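2-hydroxyhepta-2,4-diene-1,7-dioate isomerase (Mycobacterium abscessus, PDB 3RR6) is of unknown function but probably acts as a metal-dependent isomerase or hydrolase of the fumarylacetoacetate hydrolase family. Local coordinates at residues F92-T97 against T170-G175; A112-H117 against H155-G160; H116-L121 against R164-D169; Q196-S201 against V237-D242. One frame throughout, in Å; residues are numbered along the deposited sequence.

Contact 1: F92-T97 against T170-G175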
loop_
_atom_site.group_PDB
_atom_site.type_symbol
_atom_site.label_atom_id
_atom_site.label_comp_id
_atom_site.label_asym_id
_atom_site.label_seq_id
_atom_site.Cartn_x
_atom_site.Cartn_y
_atom_site.Cartn_z
ATOM N N PHE A 92 -12.571 -1.340 5.231
ATOM C CA PHE A 92 -12.183 -1.710 6.595
ATOM C C PHE A 92 -10.905 -0.985 6.936
ATOM O O PHE A 92 -10.314 -0.323 6.073
ATOM C CB PHE A 92 -12.014 -3.221 6.733
ATOM C CG PHE A 92 -11.275 -3.838 5.605
ATOM C CD1 PHE A 92 -11.962 -4.243 4.461
ATOM C CD2 PHE A 92 -9.902 -3.992 5.657
ATOM C CE1 PHE A 92 -11.296 -4.796 3.399
ATOM C CE2 PHE A 92 -9.223 -4.556 4.577
ATOM C CZ PHE A 92 -9.926 -4.949 3.453
ATOM N N ILE A 93 -10.525 -1.041 8.207
ATOM C CA ILE A 93 -9.340 -0.344 8.681
ATOM C C ILE A 93 -8.307 -1.322 9.203
ATOM O O ILE A 93 -8.641 -2.284 9.901
ATOM C CB ILE A 93 -9.680 0.680 9.774
ATOM C CG1 ILE A 93 -10.408 1.867 9.153
ATOM C CG2 ILE A 93 -8.420 1.164 10.501
ATOM C CD1 ILE A 93 -11.114 2.748 10.159
ATOM N N LYS A 94 -7.062 -1.067 8.836
ATOM C CA LYS A 94 -5.912 -1.730 9.428
ATOM C C LYS A 94 -5.232 -0.708 10.330
ATOM O O LYS A 94 -5.073 0.445 9.948
ATOM C CB LYS A 94 -4.967 -2.237 8.346
ATOM C CG LYS A 94 -5.575 -3.365 7.497
ATOM C CD LYS A 94 -4.780 -3.653 6.215
ATOM C CE LYS A 94 -3.504 -4.430 6.430
ATOM N NZ LYS A 94 -3.705 -5.928 6.547
ATOM N N PRO A 95 -4.833 -1.118 11.541
ATOM C CA PRO A 95 -4.167 -0.161 12.424
ATOM C C PRO A 95 -2.779 0.195 11.908
ATOM O O PRO A 95 -2.149 -0.628 11.233
ATOM C CB PRO A 95 -4.071 -0.924 13.738
ATOM C CG PRO A 95 -3.982 -2.346 13.335
ATOM C CD PRO A 95 -4.858 -2.472 12.109
ATOM N N ASN A 96 -2.277 1.386 12.233
ATOM C CA ASN A 96 -0.948 1.767 11.742
ATOM C C ASN A 96 0.180 0.946 12.363
ATOM O O ASN A 96 1.288 0.905 11.842
ATOM C CB ASN A 96 -0.697 3.284 11.824
ATOM C CG ASN A 96 -0.631 3.818 13.241
ATOM O OD1 ASN A 96 -0.595 3.066 14.213
ATOM N ND2 ASN A 96 -0.601 5.149 13.368
ATOM N N THR A 97 -0.139 0.227 13.438
ATOM C CA THR A 97 0.784 -0.698 14.056
ATOM C C THR A 97 1.016 -1.954 13.205
ATOM O O THR A 97 1.934 -2.732 13.496
ATOM C CB THR A 97 0.264 -1.105 15.447
ATOM O OG1 THR A 97 -1.116 -1.472 15.329
ATOM C CG2 THR A 97 0.396 0.069 16.428
ATOM N N THR A 170 2.696 -6.374 11.611
ATOM C CA THR A 170 3.379 -6.779 10.362
ATOM C C THR A 170 2.471 -7.126 9.186
ATOM O O THR A 170 2.978 -7.415 8.102
ATOM C CB THR A 170 4.438 -7.923 10.545
ATOM O OG1 THR A 170 3.802 -9.214 10.578
ATOM C CG2 THR A 170 5.285 -7.709 11.779
ATOM N N PHE A 171 1.154 -7.065 9.359
ATOM C CA PHE A 171 0.241 -7.427 8.262
ATOM C C PHE A 171 -0.037 -6.311 7.238
ATOM O O PHE A 171 -0.899 -6.480 6.383
ATOM C CB PHE A 171 -1.073 -8.007 8.810
ATOM C CG PHE A 171 -1.001 -9.476 9.175
ATOM C CD1 PHE A 171 0.197 -10.108 9.511
ATOM C CD2 PHE A 171 -2.164 -10.228 9.178
ATOM C CE1 PHE A 171 0.220 -11.457 9.835
ATOM C CE2 PHE A 171 -2.140 -11.573 9.500
ATOM C CZ PHE A 171 -0.954 -12.184 9.831
ATOM N N CYS A 172 0.704 -5.206 7.297
ATOM C CA CYS A 172 0.635 -4.182 6.239
ATOM C C CYS A 172 2.005 -3.744 5.717
ATOM O O CYS A 172 2.420 -2.597 5.921
ATOM C CB CYS A 172 -0.172 -2.966 6.710
ATOM S SG CYS A 172 -0.769 -1.963 5.308
ATOM N N PRO A 173 2.699 -4.640 4.989
ATOM C CA PRO A 173 3.838 -4.159 4.215
ATOM C C PRO A 173 3.458 -2.968 3.342
ATOM O O PRO A 173 2.403 -2.980 2.694
ATOM C CB PRO A 173 4.213 -5.369 3.352
ATOM C CG PRO A 173 3.745 -6.553 4.156
ATOM C CD PRO A 173 2.517 -6.099 4.871
ATOM N N LEU A 174 4.331 -1.964 3.342
ATOM C CA LEU A 174 4.124 -0.732 2.599
ATOM C C LEU A 174 5.467 -0.235 2.066
ATOM O O LEU A 174 6.445 -0.170 2.812
ATOM C CB LEU A 174 3.503 0.308 3.529
ATOM C CG LEU A 174 2.861 1.535 2.893
ATOM C CD1 LEU A 174 1.575 1.170 2.153
ATOM C CD2 LEU A 174 2.583 2.587 3.975
ATOM N N GLY A 175 5.513 0.135 0.792
ATOM C CA GLY A 175 6.752 0.620 0.190
ATOM C C GLY A 175 6.869 0.251 -1.271
ATOM O O GLY A 175 5.910 -0.238 -1.855
HETATM O O HOH W 1 4.033 -3.784 12.225
#

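Contact 2: A112-H117 against H155-G160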
loop_
_atom_site.group_PDB
_atom_site.type_symbol
_atom_site.label_atom_id
_atom_site.label_comp_id
_atom_site.label_asym_id
_atom_site.label_seq_id
_atom_site.Cartn_x
_atom_site.Cartn_y
_atom_site.Cartn_z
ATOM N N ALA A 112 -2.806 -17.923 14.154
ATOM C CA ALA A 112 -3.279 -17.941 12.762
ATOM C C ALA A 112 -2.784 -19.174 12.028
ATOM O O ALA A 112 -1.582 -19.442 12.005
ATOM C CB ALA A 112 -2.818 -16.691 12.023
ATOM N N THR A 113 -3.712 -19.901 11.416
ATOM C CA THR A 113 -3.399 -21.121 10.674
ATOM C C THR A 113 -3.380 -20.962 9.150
ATOM O O THR A 113 -2.815 -21.812 8.456
ATOM C CB THR A 113 -4.398 -22.254 11.015
ATOM O OG1 THR A 113 -5.695 -21.939 10.494
ATOM C CG2 THR A 113 -4.478 -22.471 12.527
ATOM N N GLU A 114 -3.997 -19.905 8.620
ATOM C CA GLU A 114 -4.100 -19.717 7.174
ATOM C C GLU A 114 -3.964 -18.238 6.829
ATOM O O GLU A 114 -4.928 -17.481 6.973
ATOM C CB GLU A 114 -5.453 -20.225 6.671
ATOM C CG GLU A 114 -5.603 -20.188 5.167
ATOM C CD GLU A 114 -6.931 -20.741 4.674
ATOM O OE1 GLU A 114 -7.160 -20.688 3.442
ATOM O OE2 GLU A 114 -7.749 -21.219 5.496
ATOM N N VAL A 115 -2.778 -17.836 6.380
ATOM C CA VAL A 115 -2.488 -16.423 6.127
ATOM C C VAL A 115 -2.244 -16.218 4.634
ATOM O O VAL A 115 -1.477 -16.961 4.027
ATOM C CB VAL A 115 -1.268 -15.950 6.936
ATOM C CG1 VAL A 115 -0.943 -14.478 6.621
ATOM C CG2 VAL A 115 -1.535 -16.111 8.441
ATOM N N HIS A 116 -2.918 -15.228 4.045
ATOM C CA HIS A 116 -2.842 -14.975 2.604
ATOM C C HIS A 116 -2.239 -13.625 2.264
ATOM O O HIS A 116 -2.377 -12.667 3.031
ATOM C CB HIS A 116 -4.240 -15.042 1.994
ATOM C CG HIS A 116 -4.800 -16.424 1.915
ATOM N ND1 HIS A 116 -5.880 -16.738 1.120
ATOM C CD2 HIS A 116 -4.428 -17.579 2.517
ATOM C CE1 HIS A 116 -6.153 -18.026 1.244
ATOM N NE2 HIS A 116 -5.287 -18.560 2.084
ATOM N N HIS A 117 -1.582 -13.563 1.107
ATOM C CA HIS A 117 -1.119 -12.311 0.512
ATOM C C HIS A 117 -2.223 -11.648 -0.302
ATOM O O HIS A 117 -3.033 -12.327 -0.938
ATOM C CB HIS A 117 0.090 -12.552 -0.422
ATOM C CG HIS A 117 -0.164 -13.550 -1.521
ATOM N ND1 HIS A 117 -0.901 -13.256 -2.651
ATOM C CD2 HIS A 117 0.231 -14.838 -1.659
ATOM C CE1 HIS A 117 -0.955 -14.324 -3.429
ATOM N NE2 HIS A 117 -0.274 -15.298 -2.853
ATOM N N HIS A 155 -9.153 -16.310 10.852
ATOM C CA HIS A 155 -9.723 -15.319 11.756
ATOM C C HIS A 155 -10.940 -14.630 11.160
ATOM O O HIS A 155 -11.873 -14.311 11.890
ATOM C CB HIS A 155 -8.666 -14.300 12.180
ATOM C CG HIS A 155 -7.563 -14.907 12.979
ATOM N ND1 HIS A 155 -6.448 -14.199 13.376
ATOM C CD2 HIS A 155 -7.400 -16.168 13.448
ATOM C CE1 HIS A 155 -5.642 -15.002 14.048
ATOM N NE2 HIS A 155 -6.202 -16.202 14.115
ATOM N N GLN A 156 -10.941 -14.423 9.847
ATOM C CA GLN A 156 -12.114 -13.875 9.154
ATOM C C GLN A 156 -13.312 -14.816 9.345
ATOM O O GLN A 156 -14.427 -14.372 9.622
ATOM C CB GLN A 156 -11.836 -13.674 7.659
ATOM C CG GLN A 156 -10.762 -12.635 7.345
ATOM C CD GLN A 156 -10.550 -12.375 5.856
ATOM O OE1 GLN A 156 -9.600 -12.872 5.268
ATOM N NE2 GLN A 156 -11.432 -11.583 5.250
ATOM N N ARG A 157 -13.079 -16.119 9.200
ATOM C CA ARG A 157 -14.146 -17.106 9.377
ATOM C C ARG A 157 -14.673 -17.132 10.812
ATOM O O ARG A 157 -15.884 -17.226 11.024
ATOM C CB ARG A 157 -13.681 -18.499 8.952
ATOM C CG ARG A 157 -13.462 -18.646 7.456
ATOM C CD ARG A 157 -13.353 -20.116 7.070
ATOM N NE ARG A 157 -12.206 -20.768 7.704
ATOM C CZ ARG A 157 -10.970 -20.814 7.201
ATOM N NH1 ARG A 157 -10.677 -20.245 6.039
ATOM N NH2 ARG A 157 -10.010 -21.439 7.874
ATOM N N ALA A 158 -13.773 -17.036 11.791
ATOM C CA ALA A 158 -14.149 -17.099 13.199
ATOM C C ALA A 158 -14.918 -15.860 13.661
ATOM O O ALA A 158 -15.875 -15.975 14.437
ATOM C CB ALA A 158 -12.912 -17.296 14.064
ATOM N N ASP A 159 -14.505 -14.692 13.173
ATOM C CA ASP A 159 -14.959 -13.396 13.703
ATOM C C ASP A 159 -16.092 -12.743 12.902
ATOM O O ASP A 159 -16.853 -11.930 13.450
ATOM C CB ASP A 159 -13.797 -12.400 13.696
ATOM C CG ASP A 159 -12.653 -12.790 14.596
ATOM O OD1 ASP A 159 -12.722 -13.787 15.348
ATOM O OD2 ASP A 159 -11.643 -12.059 14.543
ATOM N N GLY A 160 -16.160 -13.038 11.603
ATOM C CA GLY A 160 -17.052 -12.331 10.671
ATOM C C GLY A 160 -16.444 -11.011 10.238
ATOM O O GLY A 160 -16.201 -10.769 9.043
#

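Contact 3: H116-L121 against R164-D169. With EDO (1,2-ethanediol), chain E.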
loop_
_atom_site.group_PDB
_atom_site.type_symbol
_atom_site.label_atom_id
_atom_site.label_comp_id
_atom_site.label_asym_id
_atom_site.label_seq_id
_atom_site.Cartn_x
_atom_site.Cartn_y
_atom_site.Cartn_z
ATOM N N HIS A 116 -2.918 -15.228 4.045
ATOM C CA HIS A 116 -2.842 -14.975 2.604
ATOM C C HIS A 116 -2.239 -13.625 2.264
ATOM O O HIS A 116 -2.377 -12.667 3.031
ATOM C CB HIS A 116 -4.240 -15.042 1.994
ATOM C CG HIS A 116 -4.800 -16.424 1.915
ATOM N ND1 HIS A 116 -5.880 -16.738 1.120
ATOM C CD2 HIS A 116 -4.428 -17.579 2.517
ATOM C CE1 HIS A 116 -6.153 -18.026 1.244
ATOM N NE2 HIS A 116 -5.287 -18.560 2.084
ATOM N N HIS A 117 -1.582 -13.563 1.107
ATOM C CA HIS A 117 -1.119 -12.311 0.512
ATOM C C HIS A 117 -2.223 -11.648 -0.302
ATOM O O HIS A 117 -3.033 -12.327 -0.938
ATOM C CB HIS A 117 0.090 -12.552 -0.422
ATOM C CG HIS A 117 -0.164 -13.550 -1.521
ATOM N ND1 HIS A 117 -0.901 -13.256 -2.651
ATOM C CD2 HIS A 117 0.231 -14.838 -1.659
ATOM C CE1 HIS A 117 -0.955 -14.324 -3.429
ATOM N NE2 HIS A 117 -0.274 -15.298 -2.853
ATOM N N GLU A 118 -2.191 -10.319 -0.342
ATOM C CA GLU A 118 -3.118 -9.522 -1.157
ATOM C C GLU A 118 -2.380 -8.280 -1.655
ATOM O O GLU A 118 -2.298 -7.266 -0.959
ATOM C CB GLU A 118 -4.374 -9.138 -0.352
ATOM C CG GLU A 118 -5.172 -10.363 0.124
ATOM C CD GLU A 118 -6.486 -10.064 0.807
ATOM O OE1 GLU A 118 -6.900 -8.899 0.865
ATOM O OE2 GLU A 118 -7.101 -11.038 1.313
ATOM N N GLY A 119 -1.807 -8.366 -2.853
ATOM C CA GLY A 119 -1.042 -7.239 -3.390
ATOM C C GLY A 119 -1.964 -6.124 -3.827
ATOM O O GLY A 119 -2.974 -6.386 -4.469
ATOM N N GLU A 120 -1.622 -4.877 -3.482
ATOM C CA GLU A 120 -2.507 -3.727 -3.749
ATOM C C GLU A 120 -1.751 -2.451 -4.093
ATOM O O GLU A 120 -0.661 -2.200 -3.594
ATOM C CB GLU A 120 -3.413 -3.443 -2.539
ATOM C CG GLU A 120 -3.981 -4.710 -1.906
ATOM C CD GLU A 120 -5.315 -4.578 -1.235
ATOM O OE1 GLU A 120 -5.861 -3.465 -1.128
ATOM O OE2 GLU A 120 -5.861 -5.640 -0.861
ATOM N N LEU A 121 -2.360 -1.640 -4.948
ATOM C CA LEU A 121 -1.961 -0.242 -5.116
ATOM C C LEU A 121 -2.423 0.553 -3.901
ATOM O O LEU A 121 -3.586 0.450 -3.494
ATOM C CB LEU A 121 -2.590 0.348 -6.382
ATOM C CG LEU A 121 -2.335 1.839 -6.616
ATOM C CD1 LEU A 121 -0.886 2.071 -7.024
ATOM C CD2 LEU A 121 -3.290 2.399 -7.683
ATOM N N ARG A 164 -9.506 -8.244 13.134
ATOM C CA ARG A 164 -8.411 -9.036 13.710
ATOM C C ARG A 164 -7.575 -9.683 12.615
ATOM O O ARG A 164 -6.341 -9.604 12.629
ATOM C CB ARG A 164 -8.909 -10.113 14.683
ATOM C CG ARG A 164 -7.824 -11.118 15.072
ATOM C CD ARG A 164 -8.225 -12.011 16.219
ATOM N NE ARG A 164 -9.232 -12.995 15.852
ATOM C CZ ARG A 164 -9.137 -14.314 16.034
ATOM N NH1 ARG A 164 -8.044 -14.873 16.543
ATOM N NH2 ARG A 164 -10.161 -15.093 15.690
ATOM N N ALA A 165 -8.251 -10.329 11.663
ATOM C CA ALA A 165 -7.578 -11.023 10.569
ATOM C C ALA A 165 -6.554 -10.176 9.841
ATOM O O ALA A 165 -5.506 -10.673 9.409
ATOM C CB ALA A 165 -8.612 -11.529 9.572
ATOM N N LYS A 166 -6.876 -8.896 9.675
ATOM C CA LYS A 166 -6.050 -7.980 8.897
ATOM C C LYS A 166 -5.208 -7.049 9.752
ATOM O O LYS A 166 -4.440 -6.240 9.216
ATOM C CB LYS A 166 -6.952 -7.175 7.969
ATOM C CG LYS A 166 -7.576 -8.038 6.872
ATOM C CD LYS A 166 -8.548 -7.244 6.080
ATOM C CE LYS A 166 -9.162 -8.058 4.960
ATOM N NZ LYS A 166 -8.222 -8.351 3.830
ATOM N N GLY A 167 -5.318 -7.184 11.076
ATOM C CA GLY A 167 -4.781 -6.190 12.000
ATOM C C GLY A 167 -3.585 -6.593 12.839
ATOM O O GLY A 167 -3.123 -5.812 13.682
ATOM N N HIS A 168 -3.088 -7.808 12.637
ATOM C CA HIS A 168 -1.901 -8.277 13.340
ATOM C C HIS A 168 -0.690 -7.407 13.000
ATOM O O HIS A 168 -0.562 -6.907 11.882
ATOM C CB HIS A 168 -1.605 -9.737 12.981
ATOM C CG HIS A 168 -2.682 -10.688 13.394
ATOM N ND1 HIS A 168 -2.784 -11.191 14.670
ATOM C CD2 HIS A 168 -3.701 -11.237 12.687
ATOM C CE1 HIS A 168 -3.828 -11.999 14.738
ATOM N NE2 HIS A 168 -4.402 -12.045 13.548
ATOM N N ASP A 169 0.189 -7.188 13.972
ATOM C CA ASP A 169 1.441 -6.503 13.689
ATOM C C ASP A 169 2.112 -7.194 12.483
ATOM O O ASP A 169 2.076 -8.425 12.360
ATOM C CB ASP A 169 2.383 -6.540 14.896
ATOM C CG ASP A 169 1.994 -5.589 16.031
ATOM O OD1 ASP A 169 0.948 -4.909 15.998
ATOM O OD2 ASP A 169 2.795 -5.526 16.997
HETATM C C1 EDO E . -5.204 -13.232 18.690
HETATM O O1 EDO E . -5.453 -13.787 17.400
HETATM C C2 EDO E . -6.006 -13.992 19.725
HETATM O O2 EDO E . -5.489 -15.331 19.850
#

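Contact 4: Q196-S201 against V237-D242. With EDO (1,2-ethanediol), chain J; EDO (1,2-ethanediol), chain Q.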
loop_
_atom_site.group_PDB
_atom_site.type_symbol
_atom_site.label_atom_id
_atom_site.label_comp_id
_atom_site.label_asym_id
_atom_site.label_seq_id
_atom_site.Cartn_x
_atom_site.Cartn_y
_atom_site.Cartn_z
ATOM N N GLN A 196 7.287 -17.291 -8.088
ATOM C CA GLN A 196 6.167 -17.850 -8.841
ATOM C C GLN A 196 5.046 -16.801 -8.846
ATOM O O GLN A 196 4.689 -16.285 -7.785
ATOM C CB GLN A 196 5.693 -19.141 -8.168
ATOM C CG GLN A 196 6.763 -20.244 -8.098
ATOM C CD GLN A 196 6.393 -21.376 -7.153
ATOM O OE1 GLN A 196 5.268 -21.445 -6.653
ATOM N NE2 GLN A 196 7.346 -22.268 -6.894
ATOM N N VAL A 197 4.506 -16.482 -10.021
ATOM C CA VAL A 197 3.478 -15.434 -10.127
ATOM C C VAL A 197 2.115 -15.966 -9.678
ATOM O O VAL A 197 1.562 -16.900 -10.292
ATOM C CB VAL A 197 3.388 -14.846 -11.553
ATOM C CG1 VAL A 197 2.273 -13.790 -11.628
ATOM C CG2 VAL A 197 4.740 -14.239 -11.985
ATOM N N ARG A 198 1.596 -15.357 -8.612
ATOM C CA ARG A 198 0.316 -15.733 -8.003
ATOM C C ARG A 198 -0.809 -14.815 -8.457
ATOM O O ARG A 198 -1.931 -15.265 -8.667
ATOM C CB ARG A 198 0.409 -15.649 -6.477
ATOM C CG ARG A 198 1.314 -16.676 -5.834
ATOM C CD ARG A 198 0.608 -18.003 -5.635
ATOM N NE ARG A 198 1.426 -18.901 -4.836
ATOM C CZ ARG A 198 1.371 -18.974 -3.507
ATOM N NH1 ARG A 198 0.511 -18.219 -2.812
ATOM N NH2 ARG A 198 2.175 -19.814 -2.881
ATOM N N GLN A 199 -0.519 -13.513 -8.545
ATOM C CA GLN A 199 -1.501 -12.523 -8.989
ATOM C C GLN A 199 -0.891 -11.700 -10.103
ATOM O O GLN A 199 0.286 -11.365 -10.041
ATOM C CB GLN A 199 -1.870 -11.556 -7.852
ATOM C CG GLN A 199 -2.382 -12.224 -6.580
ATOM C CD GLN A 199 -2.791 -11.214 -5.522
ATOM O OE1 GLN A 199 -1.966 -10.765 -4.703
ATOM N NE2 GLN A 199 -4.071 -10.859 -5.519
ATOM N N ARG A 200 -1.693 -11.352 -11.099
ATOM C CA ARG A 200 -1.294 -10.367 -12.117
ATOM C C ARG A 200 -2.542 -9.744 -12.730
ATOM O O ARG A 200 -3.407 -10.449 -13.260
ATOM C CB ARG A 200 -0.424 -10.978 -13.223
ATOM C CG ARG A 200 0.233 -9.911 -14.111
ATOM C CD ARG A 200 0.805 -10.460 -15.411
ATOM N NE ARG A 200 1.893 -11.403 -15.205
ATOM C CZ ARG A 200 3.196 -11.139 -15.315
ATOM N NH1 ARG A 200 3.650 -9.920 -15.598
ATOM N NH2 ARG A 200 4.065 -12.111 -15.125
ATOM N N SER A 201 -2.638 -8.425 -12.650
ATOM C CA SER A 201 -3.749 -7.711 -13.250
ATOM C C SER A 201 -3.290 -6.306 -13.614
ATOM O O SER A 201 -2.092 -6.032 -13.629
ATOM C CB SER A 201 -4.933 -7.673 -12.290
ATOM O OG SER A 201 -6.101 -7.210 -12.962
ATOM N N VAL A 237 -5.229 -14.618 -4.960
ATOM C CA VAL A 237 -4.936 -14.538 -3.524
ATOM C C VAL A 237 -4.729 -15.962 -3.010
ATOM O O VAL A 237 -5.507 -16.862 -3.325
ATOM C CB VAL A 237 -6.092 -13.861 -2.753
ATOM C CG1 VAL A 237 -5.886 -13.948 -1.255
ATOM C CG2 VAL A 237 -6.241 -12.402 -3.171
ATOM N N GLY A 238 -3.654 -16.165 -2.259
ATOM C CA GLY A 238 -3.321 -17.483 -1.745
ATOM C C GLY A 238 -2.377 -17.406 -0.569
ATOM O O GLY A 238 -2.012 -16.315 -0.134
ATOM N N PRO A 239 -1.966 -18.574 -0.056
ATOM C CA PRO A 239 -1.238 -18.629 1.206
ATOM C C PRO A 239 0.227 -18.216 1.146
ATOM O O PRO A 239 0.889 -18.364 0.111
ATOM C CB PRO A 239 -1.349 -20.107 1.599
ATOM C CG PRO A 239 -1.475 -20.810 0.327
ATOM C CD PRO A 239 -2.314 -19.918 -0.542
ATOM N N ILE A 240 0.713 -17.697 2.271
ATOM C CA ILE A 240 2.130 -17.507 2.537
ATOM C C ILE A 240 2.441 -18.311 3.797
ATOM O O ILE A 240 1.607 -18.391 4.716
ATOM C CB ILE A 240 2.525 -16.020 2.706
ATOM C CG1 ILE A 240 1.648 -15.314 3.747
ATOM C CG2 ILE A 240 2.423 -15.311 1.375
ATOM C CD1 ILE A 240 2.114 -13.892 4.096
ATOM N N VAL A 241 3.614 -18.944 3.807
ATOM C CA VAL A 241 4.033 -19.801 4.915
ATOM C C VAL A 241 5.466 -19.490 5.314
ATOM O O VAL A 241 6.195 -18.799 4.597
ATOM C CB VAL A 241 3.892 -21.314 4.569
ATOM C CG1 VAL A 241 2.442 -21.655 4.262
ATOM C CG2 VAL A 241 4.820 -21.710 3.411
ATOM N N ASP A 242 5.853 -19.998 6.479
ATOM C CA ASP A 242 7.198 -19.826 6.991
ATOM C C ASP A 242 8.236 -20.177 5.931
ATOM O O ASP A 242 8.179 -21.256 5.311
ATOM C CB ASP A 242 7.392 -20.725 8.217
ATOM C CG ASP A 242 8.756 -20.559 8.857
ATOM O OD1 ASP A 242 9.135 -19.431 9.203
ATOM O OD2 ASP A 242 9.467 -21.585 9.023
HETATM C C1 EDO J . 7.279 -11.507 -15.801
HETATM O O1 EDO J . 7.053 -12.164 -14.549
HETATM C C2 EDO J . 7.482 -10.018 -15.556
HETATM O O2 EDO J . 6.440 -9.284 -16.206
HETATM C C1 EDO Q . -3.609 -12.902 -14.460
HETATM O O1 EDO Q . -4.702 -12.034 -14.848
HETATM C C2 EDO Q . -3.969 -14.322 -14.025
HETATM O O2 EDO Q . -3.439 -14.622 -12.721
HETATM O O HOH W 2 2.984 -20.201 -0.127
#

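Contact 1: F92-T97 against T170-G175
Lys94 reaches across to Phe171 and Cys172 inside the fumarylacetoacetate hydrolase fold. It belongs to strand 91-94. Its targets lie where the chain enters strand 172-179. The two strands are not paired with each other here, so the lysine side chain makes the direct contact. CB points at the other segment. CG stands anti to the carbonyl carbon (chi1 -67°), and the chain then folds at both chi3 and chi4. The bend at chi3 lays CE alongside Cys172, 3.7 Å from its CB, and 3.3 Å from Phe171 O. The bend at chi4 turns Lys94 NZ to the same Phe171 O, to which it donates at 2.9 Å. It comes from above the carbonyl plane, 51° out of it, with a C=O...N angle of 128°. The same NZ forms a salt bridge with Asp149 and a hydrogen bond with Lys166 O, so the buried ammonium is held by three oxygens. The ring of Phe171 leads away from the lysine and meets His168. Farther along, Thr97 O and Thr170 N are 4.2 Å apart and do not bond directly. Water 1 bridges them, donating to Thr97 O at 2.7 Å and accepting from Thr170 N at 3.0 Å.

Contact 2: A112-H117 against H155-G160
Glu114 and Arg157 form a salt bridge near the surface, while Ala112 packs on His155 further in. Both terminal nitrogens of Arg157 donate to one oxygen, Glu114 OE2. NH1 is 3.1 Å from Glu114 OE2 and NH2 is 3.3 Å from the same atom. OE2 lies in the guanidinium plane, at its edge. The two groups are not coplanar: the carboxylate is turned 43° against the guanidinium. Both nitrogens lie on one face of the carboxylate, NH2 nearly along the C-O axis and NH1 from above the plane. Glu114 is extended, with CG opposite the backbone N (chi1 -175°), which carries the carboxylate out to the arginine. Its other oxygen, OE1, takes a weak bond from His116 NE2 at 3.1 Å. In this fumarylacetoacetate hydrolase fold the contact joins helix 153-159 to the loop that leads into strand 115-125. Asp154, in the same helix, ties that loop down by accepting from the backbone N of Thr113 and of Glu114. The His155 ring approaches Ala112 obliquely, with NE2 3.7 Å from Ala112 CA and CE1 3.9 Å from Ala112 CB. Both ring nitrogens have polar partners nearby. NE2 bonds to Ser111 O and ND1 to His168 NE2.

Contact 3: H116-L121 against R164-D169
Glu118 and Lys166 make the one direct contact between these segments, a buried salt bridge with OE1 3.3 Å from NZ. It lies where strand 115-125 faces helix 163-167 in the fumarylacetoacetate hydrolase fold. Glu118 and Glu120 form a Glu-X-Glu pair. In relatives, such a pair and an aspartate, here probably Asp149, hold a divalent metal, so the acidic group is consistent with the metal binding assigned to the family. The two side chains cross at about a right angle. Lys166 runs straight from CB to CE and turns only at its last bond (chi4 -72°), which swings NZ to the carboxylate. Glu118 OE2 is more distant, 3.8 Å from Lys166 NZ. Asp149 is the stronger partner of the lysine, through a second salt bridge, and Ser151 OG adds a hydrogen bond. Glu120 OE2 stays 5.9 Å from Lys166 NZ. The other end of the helix is different. There the exposed Arg164 binds Asp159 by a salt bridge and also a 1,2-ethanediol, probably from the crystallisation liquor. The diol O1 lies at the guanidinium edge and accepts from Arg164 NH1 at 2.9 Å (N-H...O 160°). The same O1 sits 3.6 Å from His168 CE1, at the ring edge.

Contact 4: Q196-S201 against V237-D242
Arg198 is the first residue of 196-201 to meet 237-242, and it does so at a classic beta bulge. Arg198 and Gln199 both face Thr191 on the neighbouring strand 188-193. This puts two successive side chains toward the other segment. Arg198 has two deposited conformers; in the one described, its chain turns at chi2 (-83°) and NH1 donates to Pro239 O at 3.0 Å. The bond is nearly straight, 166° at the hydrogen, and the oxygen lies near the guanidinium plane. Water 2 closes a second route: it accepts from Arg198 NH2 at 2.9 Å and donates to Pro239 O at 2.8 Å. Gln199 follows, lying side by side with Val237 and pointing the same way. Its NE2 is 3.6 Å from Val237 CG2. The amide has its polar partners in other parts of the fold: OE1 bonds to Thr191 OG1 and Gly119 N, and NE2 to Thr233 OG1. It therefore ties strand 196-202, outermost in its sheet within this chain, to strand 115-125. Arg200 forms a salt bridge with Glu188. It also holds a 1,2-ethanediol by two bonds. Arg200 NH1 donates to O2 of that diol at 2.9 Å and Arg200 NH2 to its O1 at 3.0 Å.

Contacts 1 and 3 are the closest pair, with centres about 7 Å apart. Lys94 NZ lies 2.8 Å from Lys166 O, and Asp149 takes a salt bridge from each lysine. Both lysines border the acidic group that probably forms the metal site. Contact 2 is centred about 10 Å from contact 3 and shares His116 and His117 with it. Helices 153-159 and 163-167 are joined by Asp159 OD1 and Arg164 NH2, 2.9 Å apart. Contact 4 approaches from the opposite side of strand 115-125: Gly119 N is 3.0 Å from Gln199 OE1, and His117 N is 3.0 Å from Gly238 O. It does not touch contact 1, whose nearest atoms are about 7 Å away.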